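Cytosolic IMP-GMP specific 5'-nucleotidase (Legionella pneumophila subsp. pneumophila, PDB 4OHF) probably hydrolyses purine nucleoside monophosphates such as IMP and GMP to nucleosides and phosphate, as a magnesium-dependent cytosolic 5'-nucleotidase of the HAD superfamily. Local coordinates at residues F128-V140 with Y153-D165. Residues are numbered along the deposited sequence; the frame is centred on the assembly and turned at random.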
loop_
_atom_site.group_PDB
_atom_site.type_symbol
_atom_site.label_atom_id
_atom_site.label_comp_id
_atom_site.label_asym_id
_atom_site.label_seq_id
_atom_site.Cartn_x
_atom_site.Cartn_y
_atom_site.Cartn_z
ATOM N N PHE B 128 12.015 15.986 -20.568
ATOM C CA PHE B 128 11.700 15.265 -21.801
ATOM C C PHE B 128 10.243 14.838 -21.876
ATOM O O PHE B 128 9.891 13.990 -22.686
ATOM C CB PHE B 128 12.624 14.046 -21.969
ATOM C CG PHE B 128 12.832 13.259 -20.706
ATOM C CD1 PHE B 128 11.842 12.392 -20.236
ATOM C CD2 PHE B 128 14.004 13.406 -19.961
ATOM C CE1 PHE B 128 12.014 11.675 -19.026
ATOM C CE2 PHE B 128 14.195 12.696 -18.747
ATOM C CZ PHE B 128 13.197 11.830 -18.282
ATOM N N SER B 129 9.402 15.445 -21.040
ATOM C CA SER B 129 7.980 15.135 -21.007
ATOM C C SER B 129 7.263 15.467 -22.304
ATOM O O SER B 129 6.465 14.685 -22.803
ATOM C CB SER B 129 7.295 15.888 -19.866
ATOM O OG SER B 129 7.463 15.201 -18.639
ATOM N N ILE B 130 7.543 16.643 -22.837
ATOM C CA ILE B 130 6.918 17.079 -24.061
ATOM C C ILE B 130 7.292 16.165 -25.214
ATOM O O ILE B 130 6.437 15.795 -26.011
ATOM C CB ILE B 130 7.290 18.544 -24.342
ATOM C CG1 ILE B 130 6.430 19.444 -23.449
ATOM C CG2 ILE B 130 7.112 18.871 -25.813
ATOM C CD1 ILE B 130 6.827 20.907 -23.425
ATOM N N ALA B 131 8.557 15.784 -25.304
ATOM C CA ALA B 131 8.977 14.883 -26.370
ATOM C C ALA B 131 8.270 13.541 -26.159
ATOM O O ALA B 131 7.764 12.927 -27.110
ATOM C CB ALA B 131 10.484 14.692 -26.338
ATOM N N PHE B 132 8.223 13.097 -24.908
ATOM C CA PHE B 132 7.580 11.837 -24.576
ATOM C C PHE B 132 6.151 11.813 -25.107
ATOM O O PHE B 132 5.749 10.856 -25.773
ATOM C CB PHE B 132 7.565 11.628 -23.060
ATOM C CG PHE B 132 7.295 10.201 -22.637
ATOM C CD1 PHE B 132 6.175 9.519 -23.095
ATOM C CD2 PHE B 132 8.159 9.546 -21.765
ATOM C CE1 PHE B 132 5.913 8.204 -22.692
ATOM C CE2 PHE B 132 7.909 8.228 -21.355
ATOM C CZ PHE B 132 6.781 7.559 -21.824
ATOM N N CYS B 133 5.391 12.867 -24.811
ATOM C CA CYS B 133 3.998 12.966 -25.243
ATOM C C CYS B 133 3.835 12.929 -26.750
ATOM O O CYS B 133 3.019 12.175 -27.266
ATOM C CB CYS B 133 3.353 14.238 -24.698
ATOM S SG CYS B 133 2.941 14.163 -22.945
ATOM N N ILE B 134 4.605 13.744 -27.456
ATOM C CA ILE B 134 4.517 13.770 -28.908
ATOM C C ILE B 134 4.820 12.387 -29.485
ATOM O O ILE B 134 4.037 11.844 -30.273
ATOM C CB ILE B 134 5.497 14.776 -29.509
ATOM C CG1 ILE B 134 5.116 16.193 -29.066
ATOM C CG2 ILE B 134 5.490 14.646 -31.023
ATOM C CD1 ILE B 134 6.105 17.251 -29.490
ATOM N N LEU B 135 5.951 11.811 -29.082
ATOM C CA LEU B 135 6.321 10.495 -29.568
ATOM C C LEU B 135 5.249 9.454 -29.233
ATOM O O LEU B 135 4.762 8.761 -30.121
ATOM C CB LEU B 135 7.654 10.059 -28.974
ATOM C CG LEU B 135 8.149 8.695 -29.475
ATOM C CD1 LEU B 135 8.216 8.737 -30.977
ATOM C CD2 LEU B 135 9.513 8.356 -28.897
ATOM N N TYR B 136 4.879 9.347 -27.957
ATOM C CA TYR B 136 3.876 8.376 -27.541
ATOM C C TYR B 136 2.601 8.541 -28.347
ATOM O O TYR B 136 1.986 7.566 -28.768
ATOM C CB TYR B 136 3.550 8.531 -26.063
ATOM C CG TYR B 136 2.637 7.445 -25.539
ATOM C CD1 TYR B 136 3.086 6.134 -25.412
ATOM C CD2 TYR B 136 1.328 7.730 -25.166
ATOM C CE1 TYR B 136 2.255 5.129 -24.921
ATOM C CE2 TYR B 136 0.483 6.734 -24.676
ATOM C CZ TYR B 136 0.952 5.436 -24.556
ATOM O OH TYR B 136 0.112 4.454 -24.087
ATOM N N GLY B 137 2.204 9.784 -28.565
ATOM C CA GLY B 137 1.003 10.021 -29.332
ATOM C C GLY B 137 1.095 9.389 -30.705
ATOM O O GLY B 137 0.205 8.651 -31.118
ATOM N N GLN B 138 2.179 9.678 -31.420
ATOM C CA GLN B 138 2.381 9.135 -32.759
ATOM C C GLN B 138 2.488 7.618 -32.744
ATOM O O GLN B 138 1.954 6.950 -33.624
ATOM C CB GLN B 138 3.632 9.748 -33.374
ATOM C CG GLN B 138 3.513 11.249 -33.577
ATOM C CD GLN B 138 4.855 11.905 -33.833
ATOM O OE1 GLN B 138 5.847 11.576 -33.173
ATOM N NE2 GLN B 138 4.895 12.845 -34.776
ATOM N N LEU B 139 3.168 7.080 -31.739
ATOM C CA LEU B 139 3.335 5.646 -31.635
ATOM C C LEU B 139 1.987 4.933 -31.576
ATOM O O LEU B 139 1.768 3.967 -32.308
ATOM C CB LEU B 139 4.180 5.291 -30.412
ATOM C CG LEU B 139 5.634 5.766 -30.479
ATOM C CD1 LEU B 139 6.404 5.247 -29.274
ATOM C CD2 LEU B 139 6.279 5.270 -31.767
ATOM N N VAL B 140 1.075 5.403 -30.727
ATOM C CA VAL B 140 -0.229 4.760 -30.627
ATOM C C VAL B 140 -1.005 4.945 -31.931
ATOM O O VAL B 140 -1.787 4.077 -32.322
ATOM C CB VAL B 140 -1.066 5.301 -29.435
ATOM C CG1 VAL B 140 -0.256 5.235 -28.141
ATOM C CG2 VAL B 140 -1.517 6.690 -29.713
ATOM N N TYR B 153 -0.420 -0.607 -25.749
ATOM C CA TYR B 153 -0.279 0.777 -25.319
ATOM C C TYR B 153 0.638 0.854 -24.101
ATOM O O TYR B 153 1.581 1.649 -24.060
ATOM C CB TYR B 153 -1.646 1.357 -24.972
ATOM C CG TYR B 153 -2.610 1.422 -26.137
ATOM C CD1 TYR B 153 -2.193 1.881 -27.383
ATOM C CD2 TYR B 153 -3.954 1.098 -25.977
ATOM C CE1 TYR B 153 -3.086 2.023 -28.437
ATOM C CE2 TYR B 153 -4.857 1.238 -27.025
ATOM C CZ TYR B 153 -4.415 1.701 -28.250
ATOM O OH TYR B 153 -5.296 1.853 -29.291
ATOM N N GLN B 154 0.344 0.013 -23.115
ATOM C CA GLN B 154 1.115 -0.062 -21.881
ATOM C C GLN B 154 2.585 -0.369 -22.157
ATOM O O GLN B 154 3.487 0.264 -21.601
ATOM C CB GLN B 154 0.531 -1.158 -20.999
ATOM C CG GLN B 154 1.406 -1.549 -19.821
ATOM C CD GLN B 154 1.206 -0.657 -18.614
ATOM O OE1 GLN B 154 1.987 -0.705 -17.661
ATOM N NE2 GLN B 154 0.147 0.154 -18.640
ATOM N N ALA B 155 2.815 -1.360 -23.014
ATOM C CA ALA B 155 4.163 -1.783 -23.379
ATOM C C ALA B 155 4.954 -0.673 -24.081
ATOM O O ALA B 155 6.134 -0.454 -23.795
ATOM C CB ALA B 155 4.084 -3.019 -24.269
ATOM N N ILE B 156 4.298 0.017 -25.009
ATOM C CA ILE B 156 4.927 1.109 -25.738
ATOM C C ILE B 156 5.402 2.189 -24.767
ATOM O O ILE B 156 6.562 2.590 -24.801
ATOM C CB ILE B 156 3.943 1.711 -26.753
ATOM C CG1 ILE B 156 3.424 0.594 -27.666
ATOM C CG2 ILE B 156 4.624 2.807 -27.570
ATOM C CD1 ILE B 156 2.452 1.055 -28.740
ATOM N N ALA B 157 4.514 2.648 -23.893
ATOM C CA ALA B 157 4.871 3.671 -22.917
ATOM C C ALA B 157 6.093 3.277 -22.102
ATOM O O ALA B 157 6.963 4.108 -21.846
ATOM C CB ALA B 157 3.704 3.942 -21.990
ATOM N N GLN B 158 6.166 2.013 -21.691
ATOM C CA GLN B 158 7.307 1.545 -20.902
ATOM C C GLN B 158 8.580 1.444 -21.738
ATOM O O GLN B 158 9.680 1.755 -21.258
ATOM C CB GLN B 158 6.983 0.203 -20.252
ATOM C CG GLN B 158 5.828 0.301 -19.257
ATOM C CD GLN B 158 5.528 -1.014 -18.564
ATOM O OE1 GLN B 158 5.329 -2.041 -19.218
ATOM N NE2 GLN B 158 5.489 -0.989 -17.232
ATOM N N ASP B 159 8.439 1.024 -22.991
ATOM C CA ASP B 159 9.601 0.933 -23.864
ATOM C C ASP B 159 10.191 2.323 -24.031
ATOM O O ASP B 159 11.394 2.531 -23.830
ATOM C CB ASP B 159 9.228 0.381 -25.242
ATOM C CG ASP B 159 8.940 -1.118 -25.224
ATOM O OD1 ASP B 159 9.373 -1.817 -24.272
ATOM O OD2 ASP B 159 8.287 -1.590 -26.183
ATOM N N VAL B 160 9.328 3.270 -24.395
ATOM C CA VAL B 160 9.737 4.649 -24.589
ATOM C C VAL B 160 10.440 5.178 -23.345
ATOM O O VAL B 160 11.489 5.813 -23.458
ATOM C CB VAL B 160 8.529 5.549 -24.919
ATOM C CG1 VAL B 160 8.958 6.993 -24.951
ATOM C CG2 VAL B 160 7.937 5.158 -26.256
ATOM N N GLN B 161 9.887 4.908 -22.161
ATOM C CA GLN B 161 10.506 5.386 -20.920
ATOM C C GLN B 161 11.885 4.774 -20.770
ATOM O O GLN B 161 12.818 5.423 -20.299
ATOM C CB GLN B 161 9.654 5.027 -19.699
ATOM C CG GLN B 161 10.248 5.488 -18.364
ATOM C CD GLN B 161 10.420 7.002 -18.276
ATOM O OE1 GLN B 161 9.473 7.760 -18.498
ATOM N NE2 GLN B 161 11.630 7.444 -17.946
ATOM N N TYR B 162 12.008 3.516 -21.177
ATOM C CA TYR B 162 13.277 2.817 -21.101
ATOM C C TYR B 162 14.315 3.525 -21.963
ATOM O O TYR B 162 15.443 3.753 -21.524
ATOM C CB TYR B 162 13.105 1.364 -21.558
ATOM C CG TYR B 162 14.392 0.561 -21.595
ATOM C CD1 TYR B 162 15.177 0.511 -22.750
ATOM C CD2 TYR B 162 14.830 -0.144 -20.474
ATOM C CE1 TYR B 162 16.368 -0.224 -22.785
ATOM C CE2 TYR B 162 16.016 -0.877 -20.499
ATOM C CZ TYR B 162 16.780 -0.913 -21.656
ATOM O OH TYR B 162 17.958 -1.630 -21.676
ATOM N N CYS B 163 13.935 3.872 -23.187
ATOM C CA CYS B 163 14.850 4.561 -24.082
ATOM C C CYS B 163 15.293 5.901 -23.522
ATOM O O CYS B 163 16.479 6.247 -23.600
ATOM C CB CYS B 163 14.199 4.788 -25.434
ATOM S SG CYS B 163 13.886 3.284 -26.329
ATOM N N VAL B 164 14.343 6.651 -22.964
ATOM C CA VAL B 164 14.641 7.957 -22.387
ATOM C C VAL B 164 15.691 7.820 -21.285
ATOM O O VAL B 164 16.651 8.594 -21.230
ATOM C CB VAL B 164 13.376 8.638 -21.781
ATOM C CG1 VAL B 164 13.736 10.025 -21.287
ATOM C CG2 VAL B 164 12.271 8.734 -22.811
ATOM N N ASP B 165 15.501 6.835 -20.407
ATOM C CA ASP B 165 16.447 6.610 -19.316
ATOM C C ASP B 165 17.793 6.183 -19.888
ATOM O O ASP B 165 18.849 6.624 -19.422
ATOM C CB ASP B 165 15.947 5.523 -18.354
ATOM C CG ASP B 165 14.609 5.862 -17.721
ATOM O OD1 ASP B 165 14.394 7.050 -17.371
ATOM O OD2 ASP B 165 13.780 4.932 -17.563
#
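The ring of F132 is the main knob of this helix pair, dropping into a hollow walled by A157, V160, Q161 and V164. With CG anti to the backbone N (chi1 -163°), the flat side chain leans across to the other helix, and V160 CG1 lies over the centre of one face, 3.8 Å from the ring centroid in a CH-pi contact. The ring edge meets oxygens instead: CZ approaches the backbone O of A157, and CE2 comes within 3.3 Å of Q161 OE1, both suited to the slightly positive rim of an aromatic ring. Q161 bends at chi2 (61°) to bring its amide there, while its NE2 donates to D165 OD1 at 2.9 Å, holding the amide in place.

One turn on, Y136 fits where A157 is small: CE1 rests 3.5 Å from A157 CB, and OH makes a weak hydrogen bond to Y153 O (3.2 Å). V140 CG1 covers part of one Y136 face and touches Y153 CD1. On the flank, L139 CD1 rests on I156 CG2 and V160 CG2, meeting V160 tip to tip, branched aliphatic groups filling the space. At the other end F128, just before its helix, packs on V164, its side chain about 10 Å from the bound magnesium ion.

The segments form a roughly antiparallel helical hairpin (143° between N-to-C directions), axes 10.4 Å apart at their closest. It lies in the insertion between core strands 19-22 and 204-208, consistent with the cap of a HAD phosphatase. Helix 33-51 packs against F128 and L135, and I74 of strand 73-75 lies against F132 and Y136.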